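Local coordinates for YghZ aldo-keto reductase (Escherichia coli, PDB 3N6Q), which probably reduces aldehydes or ketones with a nicotinamide cofactor, as a TIM-barrel member of the aldo-keto reductase family, at residues 45-50 with 80-85; 35-39 with 72-76; 3-9 with 85-91; 11-15 with 25-29. All coordinates share one frame; numbering follows the deposited sequence. Where two conformers were deposited one is given.

Contact 1: residues 45-50 with 80-85; sequences QRAILR and LLREDF. With MG (magnesium ion), chain J.
Arg46 of helix 42-54 reaches across to Leu80, Glu83 and Asp84 of helix 72-84, and can be traced outward atom by atom. Arg46 CB starts against a methyl, 3.9 Å from Leu80 CD2. With CG anti to the backbone N (chi1 176°), the chain runs toward Asp84, and Arg46 CG passes 3.3 Å from Asp84 OD2. A bend at chi3 (-40°) swings the guanidinium over Leu80, whose CD2 covers one face. At the tip both end nitrogens close on one carboxylate oxygen: Arg46 NH1 lies 2.9 Å and NH2 3.0 Å from Glu83 OE1, with the two planes nearly coplanar. Arg46 NH1 also gives a bond of 3.0 Å to Asp84 OD2, while NH2 has a second mate in Glu43.

Arg50 takes Asp84 side-on, NE to OD2 at 2.9 Å and NH2 to OD1 at 3.0 Å. It comes from the opposite face of the carboxylate to Arg46, so Asp84 is pinned between two arginines, and a water linking OD2 to Arg46 O adds a further bond. An alanine in place of Arg46 would probably cost Glu83 OE1 both guanidinium bonds and leave Asp84 held from one side by Arg50. The magnesium ion on Glu83 OE2 adds positive charge beside this network. Beneath the charges, Leu49 CD1 meets Leu80 CD1 at 3.6 Å. Segments 45-50 and 80-84 of these neighbouring outer helices cross at -69°, with Leu49 resting inward on Leu30 of strand 24-31 and Trp3 making a cation-pi contact with Arg50.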
loop_
_atom_site.group_PDB
_atom_site.type_symbol
_atom_site.label_atom_id
_atom_site.label_comp_id
_atom_site.label_asym_id
_atom_site.label_seq_id
_atom_site.Cartn_x
_atom_site.Cartn_y
_atom_site.Cartn_z
ATOM N N GLN B 45 -24.985 -18.028 23.330
ATOM C CA GLN B 45 -23.842 -17.834 22.422
ATOM C C GLN B 45 -22.485 -17.997 23.127
ATOM O O GLN B 45 -21.543 -18.588 22.599
ATOM C CB GLN B 45 -23.964 -16.447 21.753
ATOM C CG GLN B 45 -25.287 -16.174 21.060
ATOM C CD GLN B 45 -25.248 -14.793 20.410
ATOM O OE1 GLN B 45 -24.173 -14.333 20.005
ATOM N NE2 GLN B 45 -26.380 -14.131 20.325
ATOM N N ARG B 46 -22.346 -17.431 24.329
ATOM C CA ARG B 46 -21.075 -17.424 24.996
ATOM C C ARG B 46 -20.655 -18.858 25.308
ATOM O O ARG B 46 -19.478 -19.200 25.188
ATOM C CB ARG B 46 -21.180 -16.654 26.355
ATOM C CG ARG B 46 -19.866 -16.716 27.121
ATOM C CD ARG B 46 -20.009 -16.108 28.550
ATOM N NE ARG B 46 -20.846 -14.915 28.542
ATOM C CZ ARG B 46 -20.411 -13.706 28.234
ATOM N NH1 ARG B 46 -19.134 -13.517 27.870
ATOM N NH2 ARG B 46 -21.275 -12.686 28.301
ATOM N N ALA B 47 -21.610 -19.659 25.734
ATOM C CA ALA B 47 -21.334 -21.063 26.132
ATOM C C ALA B 47 -20.848 -21.879 24.925
ATOM O O ALA B 47 -19.872 -22.701 25.053
ATOM C CB ALA B 47 -22.563 -21.682 26.712
ATOM N N ILE B 48 -21.516 -21.671 23.783
ATOM C CA ILE B 48 -21.088 -22.250 22.504
ATOM C C ILE B 48 -19.655 -21.885 22.106
ATOM O O ILE B 48 -18.846 -22.787 21.767
ATOM C CB ILE B 48 -22.099 -22.033 21.345
ATOM C CG1 ILE B 48 -23.525 -22.558 21.697
ATOM C CG2 ILE B 48 -21.498 -22.661 20.040
ATOM C CD1 ILE B 48 -24.694 -21.942 20.910
ATOM N N LEU B 49 -19.284 -20.588 22.078
ATOM C CA LEU B 49 -17.912 -20.235 21.680
ATOM C C LEU B 49 -16.880 -20.796 22.609
ATOM O O LEU B 49 -15.731 -21.161 22.190
ATOM C CB LEU B 49 -17.717 -18.692 21.571
ATOM C CG LEU B 49 -18.684 -18.025 20.565
ATOM C CD1 LEU B 49 -18.420 -16.487 20.495
ATOM C CD2 LEU B 49 -18.455 -18.580 19.139
ATOM N N ARG B 50 -17.181 -20.714 23.910
ATOM C CA ARG B 50 -16.183 -21.156 24.873
ATOM C C ARG B 50 -15.949 -22.659 24.755
ATOM O O ARG B 50 -14.832 -23.115 24.843
ATOM C CB ARG B 50 -16.645 -20.875 26.313
ATOM C CG ARG B 50 -16.580 -19.376 26.663
ATOM C CD ARG B 50 -16.973 -19.219 28.147
ATOM N NE ARG B 50 -16.777 -17.845 28.634
ATOM C CZ ARG B 50 -16.858 -17.498 29.922
ATOM N NH1 ARG B 50 -17.153 -18.423 30.843
ATOM N NH2 ARG B 50 -16.697 -16.218 30.287
ATOM N N LEU B 80 -18.351 -10.835 22.237
ATOM C CA LEU B 80 -17.815 -12.005 22.963
ATOM C C LEU B 80 -16.328 -12.128 22.795
ATOM O O LEU B 80 -15.625 -12.537 23.764
ATOM C CB LEU B 80 -18.552 -13.300 22.587
ATOM C CG LEU B 80 -20.020 -13.274 22.997
ATOM C CD1 LEU B 80 -20.717 -14.497 22.369
ATOM C CD2 LEU B 80 -20.132 -13.330 24.534
ATOM N N LEU B 81 -15.797 -11.727 21.618
ATOM C CA LEU B 81 -14.348 -11.716 21.401
ATOM C C LEU B 81 -13.687 -10.768 22.388
ATOM O O LEU B 81 -12.641 -11.095 22.981
ATOM C CB LEU B 81 -13.976 -11.253 19.999
ATOM C CG LEU B 81 -13.971 -12.068 18.718
ATOM C CD1 LEU B 81 -13.070 -11.252 17.700
ATOM C CD2 LEU B 81 -13.389 -13.488 19.014
ATOM N N ARG B 82 -14.266 -9.570 22.525
ATOM C CA ARG B 82 -13.720 -8.579 23.452
ATOM C C ARG B 82 -13.840 -9.052 24.895
ATOM O O ARG B 82 -12.927 -8.839 25.690
ATOM C CB ARG B 82 -14.372 -7.190 23.267
ATOM C CG ARG B 82 -13.856 -6.452 22.041
ATOM C CD ARG B 82 -14.526 -5.063 21.812
ATOM N NE ARG B 82 -15.988 -5.106 21.857
ATOM C CZ ARG B 82 -16.772 -5.065 20.783
ATOM N NH1 ARG B 82 -16.263 -4.953 19.569
ATOM N NH2 ARG B 82 -18.071 -5.103 20.929
ATOM N N GLU B 83 -14.960 -9.673 25.257
ATOM C CA GLU B 83 -15.194 -10.075 26.656
ATOM C C GLU B 83 -14.343 -11.290 27.053
ATOM O O GLU B 83 -13.669 -11.277 28.106
ATOM C CB GLU B 83 -16.677 -10.354 26.953
ATOM C CG GLU B 83 -17.560 -9.075 27.182
ATOM C CD GLU B 83 -18.956 -9.385 27.692
ATOM O OE1 GLU B 83 -19.243 -10.580 27.879
ATOM O OE2 GLU B 83 -19.753 -8.432 28.021
ATOM N N ASP B 84 -14.274 -12.300 26.167
ATOM C CA ASP B 84 -13.713 -13.609 26.552
ATOM C C ASP B 84 -12.448 -14.008 25.791
ATOM O O ASP B 84 -11.747 -14.948 26.208
ATOM C CB ASP B 84 -14.764 -14.691 26.342
ATOM C CG ASP B 84 -15.878 -14.658 27.381
ATOM O OD1 ASP B 84 -15.721 -14.030 28.462
ATOM O OD2 ASP B 84 -16.890 -15.342 27.138
ATOM N N PHE B 85 -12.200 -13.382 24.634
ATOM C CA PHE B 85 -11.128 -13.846 23.773
ATOM C C PHE B 85 -10.084 -12.776 23.482
ATOM O O PHE B 85 -9.321 -12.946 22.583
ATOM C CB PHE B 85 -11.679 -14.429 22.445
ATOM C CG PHE B 85 -12.487 -15.681 22.611
ATOM C CD1 PHE B 85 -11.908 -16.920 22.323
ATOM C CD2 PHE B 85 -13.844 -15.621 22.882
ATOM C CE1 PHE B 85 -12.658 -18.077 22.422
ATOM C CE2 PHE B 85 -14.620 -16.755 22.974
ATOM C CZ PHE B 85 -14.010 -18.007 22.782
HETATM MG MG MG J . -21.286 -8.536 29.017
HETATM O O HOH W 1 -17.762 -16.555 24.500
#

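Contact 2: residues 35-39 with 72-76; sequences NFGHV and SAEEN
His38, Phe36 and Asn76 bury the most surface where the loop 35-39 meets the first turn of helix 72-84. The imidazole of His38 lies flat against Ser72: CB of the serine sits over the middle of the ring, 3.5 Å from its centroid, in a CH-pi contact only 11° off the normal. At the ring's rim, His38 NE2 makes a weak hydrogen bond to Glu75 OE1 (3.0 Å), and His38 ND1 is 2.6 Å from a water that in turn donates to Asn76 OD1. The ring thus meets Ser72 and Glu75 directly and Asn76 through the water.

Phe36 contributes mainly through its backbone. Its carbonyl O accepts an almost straight bond from Asn76 ND2 (2.9 Å, 172°), the donor standing above the carbonyl plane, and the same oxygen receives a CA-H...O contact from Ala73 CA at 3.1 Å. Below it, Phe36 CB packs on Ala73 CB at 3.9 Å, and the ring leads off toward Gln45, Ile48 and Leu49 of helix 42-54. With CG beside its own backbone N (chi1 -78°), the Asn76 amide faces the loop, where one end meets the Phe36 carbonyl and the other the bridging water. Ser72 OG, bonded to Pro69 O, also takes a weak bond from His38 N. The loop after strand 24-31 thus packs on the N-terminal turn of the barrel's next outer helix, at the C-terminal end of the TIM-barrel strands, where this family has its active site.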
loop_
_atom_site.group_PDB
_atom_site.type_symbol
_atom_site.label_atom_id
_atom_site.label_comp_id
_atom_site.label_asym_id
_atom_site.label_seq_id
_atom_site.Cartn_x
_atom_site.Cartn_y
_atom_site.Cartn_z
ATOM N N ASN B 35 -28.114 -19.030 15.450
ATOM C CA ASN B 35 -27.889 -19.143 16.907
ATOM C C ASN B 35 -27.157 -17.959 17.505
ATOM O O ASN B 35 -26.901 -17.964 18.712
ATOM C CB ASN B 35 -27.207 -20.488 17.348
ATOM C CG ASN B 35 -27.914 -21.706 16.763
ATOM O OD1 ASN B 35 -27.348 -22.408 15.905
ATOM N ND2 ASN B 35 -29.185 -21.772 16.984
ATOM N N PHE B 36 -26.696 -17.020 16.648
ATOM C CA PHE B 36 -25.906 -15.860 17.079
ATOM C C PHE B 36 -26.506 -14.513 16.738
ATOM O O PHE B 36 -25.791 -13.528 16.683
ATOM C CB PHE B 36 -24.453 -15.934 16.533
ATOM C CG PHE B 36 -23.666 -17.117 17.127
ATOM C CD1 PHE B 36 -22.912 -16.914 18.237
ATOM C CD2 PHE B 36 -23.915 -18.438 16.708
ATOM C CE1 PHE B 36 -22.201 -17.981 18.896
ATOM C CE2 PHE B 36 -23.270 -19.547 17.359
ATOM C CZ PHE B 36 -22.390 -19.318 18.421
ATOM N N GLY B 37 -27.809 -14.486 16.514
ATOM C CA GLY B 37 -28.511 -13.246 16.166
ATOM C C GLY B 37 -28.962 -12.503 17.404
ATOM O O GLY B 37 -28.747 -12.969 18.533
ATOM N N HIS B 38 -29.557 -11.316 17.204
ATOM C CA HIS B 38 -30.148 -10.611 18.364
ATOM C C HIS B 38 -31.351 -11.368 18.884
ATOM O O HIS B 38 -31.861 -11.049 19.971
ATOM C CB HIS B 38 -30.576 -9.191 17.957
ATOM C CG HIS B 38 -29.420 -8.278 17.746
ATOM N ND1 HIS B 38 -28.272 -8.333 18.506
ATOM C CD2 HIS B 38 -29.251 -7.258 16.869
ATOM C CE1 HIS B 38 -27.429 -7.403 18.081
ATOM N NE2 HIS B 38 -28.033 -6.693 17.137
ATOM N N VAL B 39 -31.858 -12.317 18.098
ATOM C CA VAL B 39 -32.931 -13.172 18.634
ATOM C C VAL B 39 -32.512 -14.298 19.576
ATOM O O VAL B 39 -33.382 -15.014 20.114
ATOM C CB VAL B 39 -33.806 -13.787 17.531
ATOM C CG1 VAL B 39 -34.379 -12.707 16.663
ATOM C CG2 VAL B 39 -32.986 -14.790 16.679
ATOM N N SER B 72 -25.982 -9.129 12.861
ATOM C CA SER B 72 -26.008 -9.241 14.347
ATOM C C SER B 72 -25.080 -10.341 14.831
ATOM O O SER B 72 -24.555 -10.262 15.930
ATOM C CB SER B 72 -27.439 -9.449 14.900
ATOM O OG SER B 72 -28.090 -10.602 14.357
ATOM N N ALA B 73 -24.911 -11.399 14.027
ATOM C CA ALA B 73 -23.907 -12.443 14.407
ATOM C C ALA B 73 -22.507 -11.866 14.496
ATOM O O ALA B 73 -21.820 -12.080 15.465
ATOM C CB ALA B 73 -23.912 -13.681 13.411
ATOM N N GLU B 74 -22.109 -11.034 13.541
ATOM C CA GLU B 74 -20.818 -10.379 13.645
ATOM C C GLU B 74 -20.715 -9.491 14.905
ATOM O O GLU B 74 -19.655 -9.444 15.520
ATOM C CB GLU B 74 -20.640 -9.477 12.416
ATOM C CG GLU B 74 -20.103 -10.380 11.208
ATOM C CD GLU B 74 -20.000 -9.580 9.942
ATOM O OE1 GLU B 74 -20.635 -8.472 9.904
ATOM O OE2 GLU B 74 -19.292 -10.025 8.992
ATOM N N GLU B 75 -21.739 -8.662 15.128
ATOM C CA GLU B 75 -21.716 -7.789 16.356
ATOM C C GLU B 75 -21.592 -8.593 17.664
ATOM O O GLU B 75 -20.797 -8.253 18.555
ATOM C CB GLU B 75 -23.015 -6.989 16.446
ATOM C CG GLU B 75 -23.160 -6.005 15.368
ATOM C CD GLU B 75 -24.463 -5.180 15.464
ATOM O OE1 GLU B 75 -25.395 -5.535 16.199
ATOM O OE2 GLU B 75 -24.552 -4.158 14.748
ATOM N N ASN B 76 -22.359 -9.671 17.753
ATOM C CA ASN B 76 -22.398 -10.500 18.978
ATOM C C ASN B 76 -21.099 -11.214 19.140
ATOM O O ASN B 76 -20.477 -11.225 20.222
ATOM C CB ASN B 76 -23.564 -11.492 18.918
ATOM C CG ASN B 76 -24.884 -10.858 19.235
ATOM O OD1 ASN B 76 -24.937 -9.870 19.995
ATOM N ND2 ASN B 76 -25.948 -11.363 18.650
HETATM O O HOH W 2 -27.632 -9.652 20.675
#

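Contact 3: residues 3-9 with 85-91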
loop_
_atom_site.group_PDB
_atom_site.type_symbol
_atom_site.label_atom_id
_atom_site.label_comp_id
_atom_site.label_asym_id
_atom_site.label_seq_id
_atom_site.Cartn_x
_atom_site.Cartn_y
_atom_site.Cartn_z
ATOM N N TRP B 3 -11.684 -15.367 31.966
ATOM C CA TRP B 3 -11.968 -16.737 31.517
ATOM C C TRP B 3 -10.688 -17.386 31.009
ATOM O O TRP B 3 -9.974 -16.807 30.184
ATOM C CB TRP B 3 -13.078 -16.764 30.447
ATOM C CG TRP B 3 -13.307 -18.151 29.897
ATOM C CD1 TRP B 3 -13.748 -19.263 30.583
ATOM C CD2 TRP B 3 -13.012 -18.590 28.578
ATOM N NE1 TRP B 3 -13.781 -20.361 29.741
ATOM C CE2 TRP B 3 -13.271 -19.989 28.525
ATOM C CE3 TRP B 3 -12.541 -17.942 27.429
ATOM C CZ2 TRP B 3 -13.158 -20.736 27.336
ATOM C CZ3 TRP B 3 -12.406 -18.704 26.238
ATOM C CH2 TRP B 3 -12.734 -20.086 26.217
ATOM N N LEU B 4 -10.399 -18.595 31.491
ATOM C CA LEU B 4 -9.187 -19.297 31.096
ATOM C C LEU B 4 -9.558 -20.533 30.240
ATOM O O LEU B 4 -10.370 -21.375 30.643
ATOM C CB LEU B 4 -8.350 -19.662 32.345
ATOM C CG LEU B 4 -7.043 -20.438 32.258
ATOM C CD1 LEU B 4 -5.947 -19.621 31.547
ATOM C CD2 LEU B 4 -6.570 -20.771 33.698
ATOM N N ALA B 5 -9.118 -20.531 28.991
ATOM C CA ALA B 5 -9.511 -21.587 28.067
ATOM C C ALA B 5 -8.842 -22.896 28.557
ATOM O O ALA B 5 -7.820 -22.860 29.226
ATOM C CB ALA B 5 -9.038 -21.245 26.633
ATOM N N ASN B 6 -9.455 -24.015 28.218
ATOM C CA ASN B 6 -8.935 -25.361 28.555
ATOM C C ASN B 6 -7.476 -25.509 28.151
ATOM O O ASN B 6 -7.104 -25.367 26.980
ATOM C CB ASN B 6 -9.855 -26.399 27.907
ATOM C CG ASN B 6 -9.288 -27.810 27.965
ATOM O OD1 ASN B 6 -8.491 -28.115 28.839
ATOM N ND2 ASN B 6 -9.679 -28.660 27.007
ATOM N N PRO B 7 -6.596 -25.782 29.132
ATOM C CA PRO B 7 -5.179 -25.852 28.790
ATOM C C PRO B 7 -4.871 -27.016 27.880
ATOM O O PRO B 7 -3.878 -26.962 27.186
ATOM C CB PRO B 7 -4.457 -26.051 30.150
ATOM C CG PRO B 7 -5.498 -25.908 31.182
ATOM C CD PRO B 7 -6.853 -25.799 30.592
ATOM N N GLU B 8 -5.781 -27.987 27.810
ATOM C CA GLU B 8 -5.620 -29.198 27.009
ATOM C C GLU B 8 -6.343 -29.106 25.653
ATOM O O GLU B 8 -6.394 -30.096 24.901
ATOM C CB GLU B 8 -6.196 -30.406 27.794
ATOM C CG GLU B 8 -5.440 -30.718 29.124
ATOM C CD GLU B 8 -3.932 -30.731 28.923
ATOM O OE1 GLU B 8 -3.473 -31.381 27.960
ATOM O OE2 GLU B 8 -3.197 -30.045 29.684
ATOM N N ARG B 9 -6.764 -27.890 25.273
ATOM C CA ARG B 9 -7.593 -27.717 24.058
ATOM C C ARG B 9 -6.984 -28.222 22.767
ATOM O O ARG B 9 -7.740 -28.529 21.830
ATOM C CB ARG B 9 -8.045 -26.218 23.905
ATOM C CG ARG B 9 -6.896 -25.201 23.672
ATOM C CD ARG B 9 -7.433 -23.777 23.896
ATOM N NE ARG B 9 -6.375 -22.780 23.792
ATOM C CZ ARG B 9 -5.575 -22.418 24.790
ATOM N NH1 ARG B 9 -5.650 -23.042 25.969
ATOM N NH2 ARG B 9 -4.655 -21.489 24.586
ATOM N N PHE B 85 -12.200 -13.382 24.634
ATOM C CA PHE B 85 -11.128 -13.846 23.773
ATOM C C PHE B 85 -10.084 -12.776 23.482
ATOM O O PHE B 85 -9.321 -12.946 22.583
ATOM C CB PHE B 85 -11.679 -14.429 22.445
ATOM C CG PHE B 85 -12.487 -15.681 22.611
ATOM C CD1 PHE B 85 -11.908 -16.920 22.323
ATOM C CD2 PHE B 85 -13.844 -15.621 22.882
ATOM C CE1 PHE B 85 -12.658 -18.077 22.422
ATOM C CE2 PHE B 85 -14.620 -16.755 22.974
ATOM C CZ PHE B 85 -14.010 -18.007 22.782
ATOM N N ALA B 86 -9.983 -11.740 24.310
ATOM C CA ALA B 86 -8.959 -10.702 24.109
ATOM C C ALA B 86 -7.538 -11.216 24.110
ATOM O O ALA B 86 -6.684 -10.674 23.412
ATOM C CB ALA B 86 -9.117 -9.564 25.141
ATOM N N ALA B 87 -7.240 -12.255 24.863
ATOM C CA ALA B 87 -5.892 -12.758 24.830
ATOM C C ALA B 87 -5.712 -13.840 23.754
ATOM O O ALA B 87 -4.615 -14.382 23.620
ATOM C CB ALA B 87 -5.487 -13.301 26.196
ATOM N N TYR B 88 -6.787 -14.194 23.044
ATOM C CA TYR B 88 -6.723 -15.428 22.219
ATOM C C TYR B 88 -6.956 -15.142 20.734
ATOM O O TYR B 88 -7.108 -16.090 19.955
ATOM C CB TYR B 88 -7.796 -16.435 22.639
ATOM C CG TYR B 88 -7.607 -16.991 24.051
ATOM C CD1 TYR B 88 -6.413 -17.625 24.422
ATOM C CD2 TYR B 88 -8.646 -16.915 24.972
ATOM C CE1 TYR B 88 -6.240 -18.129 25.735
ATOM C CE2 TYR B 88 -8.493 -17.420 26.284
ATOM C CZ TYR B 88 -7.310 -18.043 26.636
ATOM O OH TYR B 88 -7.191 -18.535 27.924
ATOM N N ARG B 89 -7.060 -13.868 20.331
ATOM C CA ARG B 89 -7.388 -13.622 18.916
ATOM C C ARG B 89 -6.413 -14.270 17.948
ATOM O O ARG B 89 -6.814 -14.711 16.834
ATOM C CB ARG B 89 -7.541 -12.113 18.613
ATOM C CG ARG B 89 -8.183 -11.862 17.269
ATOM C CD ARG B 89 -7.118 -11.595 16.203
ATOM N NE ARG B 89 -7.684 -11.378 14.854
ATOM C CZ ARG B 89 -8.033 -12.338 13.984
ATOM N NH1 ARG B 89 -8.012 -13.655 14.336
ATOM N NH2 ARG B 89 -8.476 -11.993 12.753
ATOM N N ASP B 90 -5.122 -14.272 18.290
ATOM C CA ASP B 90 -4.112 -14.785 17.363
ATOM C C ASP B 90 -4.067 -16.336 17.315
ATOM O O ASP B 90 -3.310 -16.899 16.510
ATOM C CB ASP B 90 -2.709 -14.195 17.663
ATOM C CG ASP B 90 -2.675 -12.641 17.445
ATOM O OD1 ASP B 90 -3.595 -12.095 16.746
ATOM O OD2 ASP B 90 -1.680 -12.013 17.834
ATOM N N GLU B 91 -4.898 -16.959 18.119
ATOM C CA GLU B 91 -5.134 -18.406 18.058
ATOM C C GLU B 91 -6.388 -18.758 17.234
ATOM O O GLU B 91 -6.781 -19.935 17.205
ATOM C CB GLU B 91 -5.274 -18.940 19.496
ATOM C CG GLU B 91 -3.900 -18.957 20.168
ATOM C CD GLU B 91 -3.961 -19.269 21.641
ATOM O OE1 GLU B 91 -4.493 -20.319 22.028
ATOM O OE2 GLU B 91 -3.411 -18.473 22.419
#
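The N-terminal arm of this TIM-barrel reductase lies against the alpha-beta loop that runs from helix 72-84 to strand 93-98, and Tyr88 is the loop residue it covers most. The phenol reaches the arm's backbone: Ala5 N donates to Tyr88 OH over 3.0 Å in a nearly straight bond (172°), while Ala5 CB packs at 3.6 Å from Tyr88 CZ. Leu4 brushes the same hydroxyl with CD1.

Closer to the start of the chain, Trp3 points the edge of its six-membered ring at the face of Phe85. This is an edge-to-face pair with planes at 62° and Trp3 CZ3 3.9 Å from Phe85 CZ. The indole gets there because CG is anti to the backbone N (chi1 176°), and Trp3 also packs on Asp54 of helix 42-54.

At the far end the arm folds into a type I turn from Asn6 to Arg9, steadied by an Asx turn in which Asn6 OD1 accepts from Glu8 N. Arg9 folds back on this turn: its backbone N and its NH1 grip Asn6 O from opposite faces of the carbonyl plane. Beside this end of the arm, Trp103 of the second subunit packs on Glu91, and Pro104 of that subunit on Arg9. Glu91 OE1, which Tyr10 OH also bonds, uses its syn lone pair to take Arg9 NH2 at 2.8 Å, with the guanidinium and carboxylate nearly coplanar.

Contact 4: residues 11-15 with 25-29; sequences GQMQY and LPALS
Tyr15 and Pro26 form the antiparallel, non-hydrogen-bonded pair at the open end of the N-terminal beta-hairpin, a feature of aldo-keto reductases that closes the bottom of the TIM barrel. Their CA atoms are 4.3 Å apart, and both side chains stand on the same face of the sheet.

Backbone links come first. Ala27 N donates to Gln14 O at 2.8 Å, approaching the carbonyl almost end-on, at a C=O...N angle of 160°. Two softer CA-H...O contacts flank it: Tyr15 CA lies 3.2 Å from Leu25 O, and Pro26 CA lies 3.6 Å from Gln14 O.

Apolar packing makes up most of the rest. The Tyr15 ring leans along Pro26, with Tyr15 CE1 3.9 Å from Pro26 CB, and Met13 CG sits over one face of that ring, toward its rim. Met13 bends at chi2 (62°) and again at chi3, which carries Met13 SD over Pro26 and Ala27 and to 4.3 Å from Leu28 CD1; beyond it stands Val312 of helix 305-312. At its far end Tyr15 OH hydrogen-bonds Gly56 O. A serine in place of Tyr15 would probably leave Gly56 O without the phenol hydroxyl and strip Pro26 and Met13 CG of the ring they pack on. Pro106 and Tyr107 of the second subunit press on Tyr15 and Pro26.

Polar side chains contribute least across the pair: Gln14 OE1, whose hydrogen bond goes to Arg16 NE, merely rests 3.9 Å from Ala27 CB.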
loop_
_atom_site.group_PDB
_atom_site.type_symbol
_atom_site.label_atom_id
_atom_site.label_comp_id
_atom_site.label_asym_id
_atom_site.label_seq_id
_atom_site.Cartn_x
_atom_site.Cartn_y
_atom_site.Cartn_z
ATOM N N GLY B 11 -5.065 -30.830 22.384
ATOM C CA GLY B 11 -4.503 -32.159 22.632
ATOM C C GLY B 11 -5.168 -33.257 21.830
ATOM O O GLY B 11 -4.535 -34.275 21.562
ATOM N N GLN B 12 -6.448 -33.101 21.506
ATOM C CA GLN B 12 -7.193 -34.159 20.831
ATOM C C GLN B 12 -7.795 -33.797 19.461
ATOM O O GLN B 12 -8.042 -34.695 18.628
ATOM C CB GLN B 12 -8.335 -34.645 21.723
ATOM C CG GLN B 12 -7.787 -35.426 22.929
ATOM C CD GLN B 12 -8.853 -35.870 23.864
ATOM O OE1 GLN B 12 -9.660 -35.060 24.352
ATOM N NE2 GLN B 12 -8.858 -37.169 24.163
ATOM N N MET B 13 -8.006 -32.500 19.213
ATOM C CA MET B 13 -8.531 -32.085 17.905
ATOM C C MET B 13 -7.539 -32.432 16.796
ATOM O O MET B 13 -6.285 -32.338 16.956
ATOM C CB MET B 13 -8.895 -30.555 17.885
ATOM C CG MET B 13 -9.394 -30.059 16.512
ATOM S SD MET B 13 -10.882 -30.736 15.790
ATOM C CE MET B 13 -12.072 -30.633 17.104
ATOM N N GLN B 14 -8.091 -32.851 15.671
ATOM C CA GLN B 14 -7.312 -33.058 14.459
ATOM C C GLN B 14 -7.320 -31.750 13.636
ATOM O O GLN B 14 -8.380 -31.167 13.416
ATOM C CB GLN B 14 -7.984 -34.152 13.622
ATOM C CG GLN B 14 -7.207 -34.471 12.323
ATOM C CD GLN B 14 -7.858 -35.569 11.483
ATOM O OE1 GLN B 14 -8.598 -35.290 10.550
ATOM N NE2 GLN B 14 -7.628 -36.840 11.861
ATOM N N TYR B 15 -6.145 -31.349 13.174
ATOM C CA TYR B 15 -5.976 -30.191 12.301
ATOM C C TYR B 15 -5.528 -30.667 10.927
ATOM O O TYR B 15 -4.712 -31.605 10.818
ATOM C CB TYR B 15 -4.917 -29.289 12.898
ATOM C CG TYR B 15 -5.424 -28.769 14.250
ATOM C CD1 TYR B 15 -6.293 -27.642 14.306
ATOM C CD2 TYR B 15 -5.072 -29.412 15.455
ATOM C CE1 TYR B 15 -6.884 -27.241 15.526
ATOM C CE2 TYR B 15 -5.604 -28.976 16.699
ATOM C CZ TYR B 15 -6.498 -27.884 16.721
ATOM O OH TYR B 15 -7.045 -27.470 17.918
ATOM N N LEU B 25 -6.597 -25.906 9.588
ATOM C CA LEU B 25 -7.923 -25.689 10.155
ATOM C C LEU B 25 -8.224 -26.908 11.053
ATOM O O LEU B 25 -7.745 -28.024 10.753
ATOM C CB LEU B 25 -8.971 -25.551 9.050
ATOM C CG LEU B 25 -8.714 -24.282 8.176
ATOM C CD1 LEU B 25 -9.705 -24.246 7.023
ATOM C CD2 LEU B 25 -8.821 -23.000 9.052
ATOM N N PRO B 26 -8.986 -26.699 12.131
ATOM C CA PRO B 26 -9.571 -27.852 12.839
ATOM C C PRO B 26 -10.455 -28.630 11.885
ATOM O O PRO B 26 -11.125 -28.012 11.022
ATOM C CB PRO B 26 -10.416 -27.187 13.928
ATOM C CG PRO B 26 -10.894 -25.874 13.212
ATOM C CD PRO B 26 -9.634 -25.426 12.524
ATOM N N ALA B 27 -10.475 -29.979 12.006
ATOM C CA ALA B 27 -11.306 -30.787 11.133
ATOM C C ALA B 27 -12.775 -30.507 11.339
ATOM O O ALA B 27 -13.582 -30.756 10.430
ATOM C CB ALA B 27 -11.031 -32.372 11.358
ATOM N N LEU B 28 -13.159 -29.982 12.510
ATOM C CA LEU B 28 -14.517 -29.455 12.663
ATOM C C LEU B 28 -14.384 -27.947 12.994
ATOM O O LEU B 28 -13.585 -27.581 13.869
ATOM C CB LEU B 28 -15.288 -30.160 13.815
ATOM C CG LEU B 28 -15.567 -31.659 13.492
ATOM C CD1 LEU B 28 -14.317 -32.516 13.927
ATOM C CD2 LEU B 28 -16.765 -32.063 14.250
ATOM N N SER B 29 -15.089 -27.121 12.229
ATOM C CA SER B 29 -15.128 -25.647 12.487
ATOM C C SER B 29 -16.486 -25.263 12.974
ATOM O O SER B 29 -17.479 -25.956 12.686
ATOM C CB SER B 29 -14.840 -24.900 11.195
ATOM O OG SER B 29 -13.524 -25.241 10.809
#

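In the fold
Contacts 1 and 2 both use helix 72-84 but at opposite ends: its last turn joins helix 42-54 through arginine-carboxylate bridges over a leucine layer, while its first turn holds a loop through an amide, a carbonyl and a histidine ring. They meet at Gln45, which packs on Phe36 and Asn76. Contact 3 shares Phe85 with contact 1 and lays the N-terminal arm across the end of that helix; it is only partly buried and mixes aromatic packing with a salt bridge. Contact 4, closest to the chain's centre, is a buried hairpin pairing with mostly apolar side chains; contacts 1 and 2 are also buried but lie farther out. Contacts 3 and 4 alone border the second subunit.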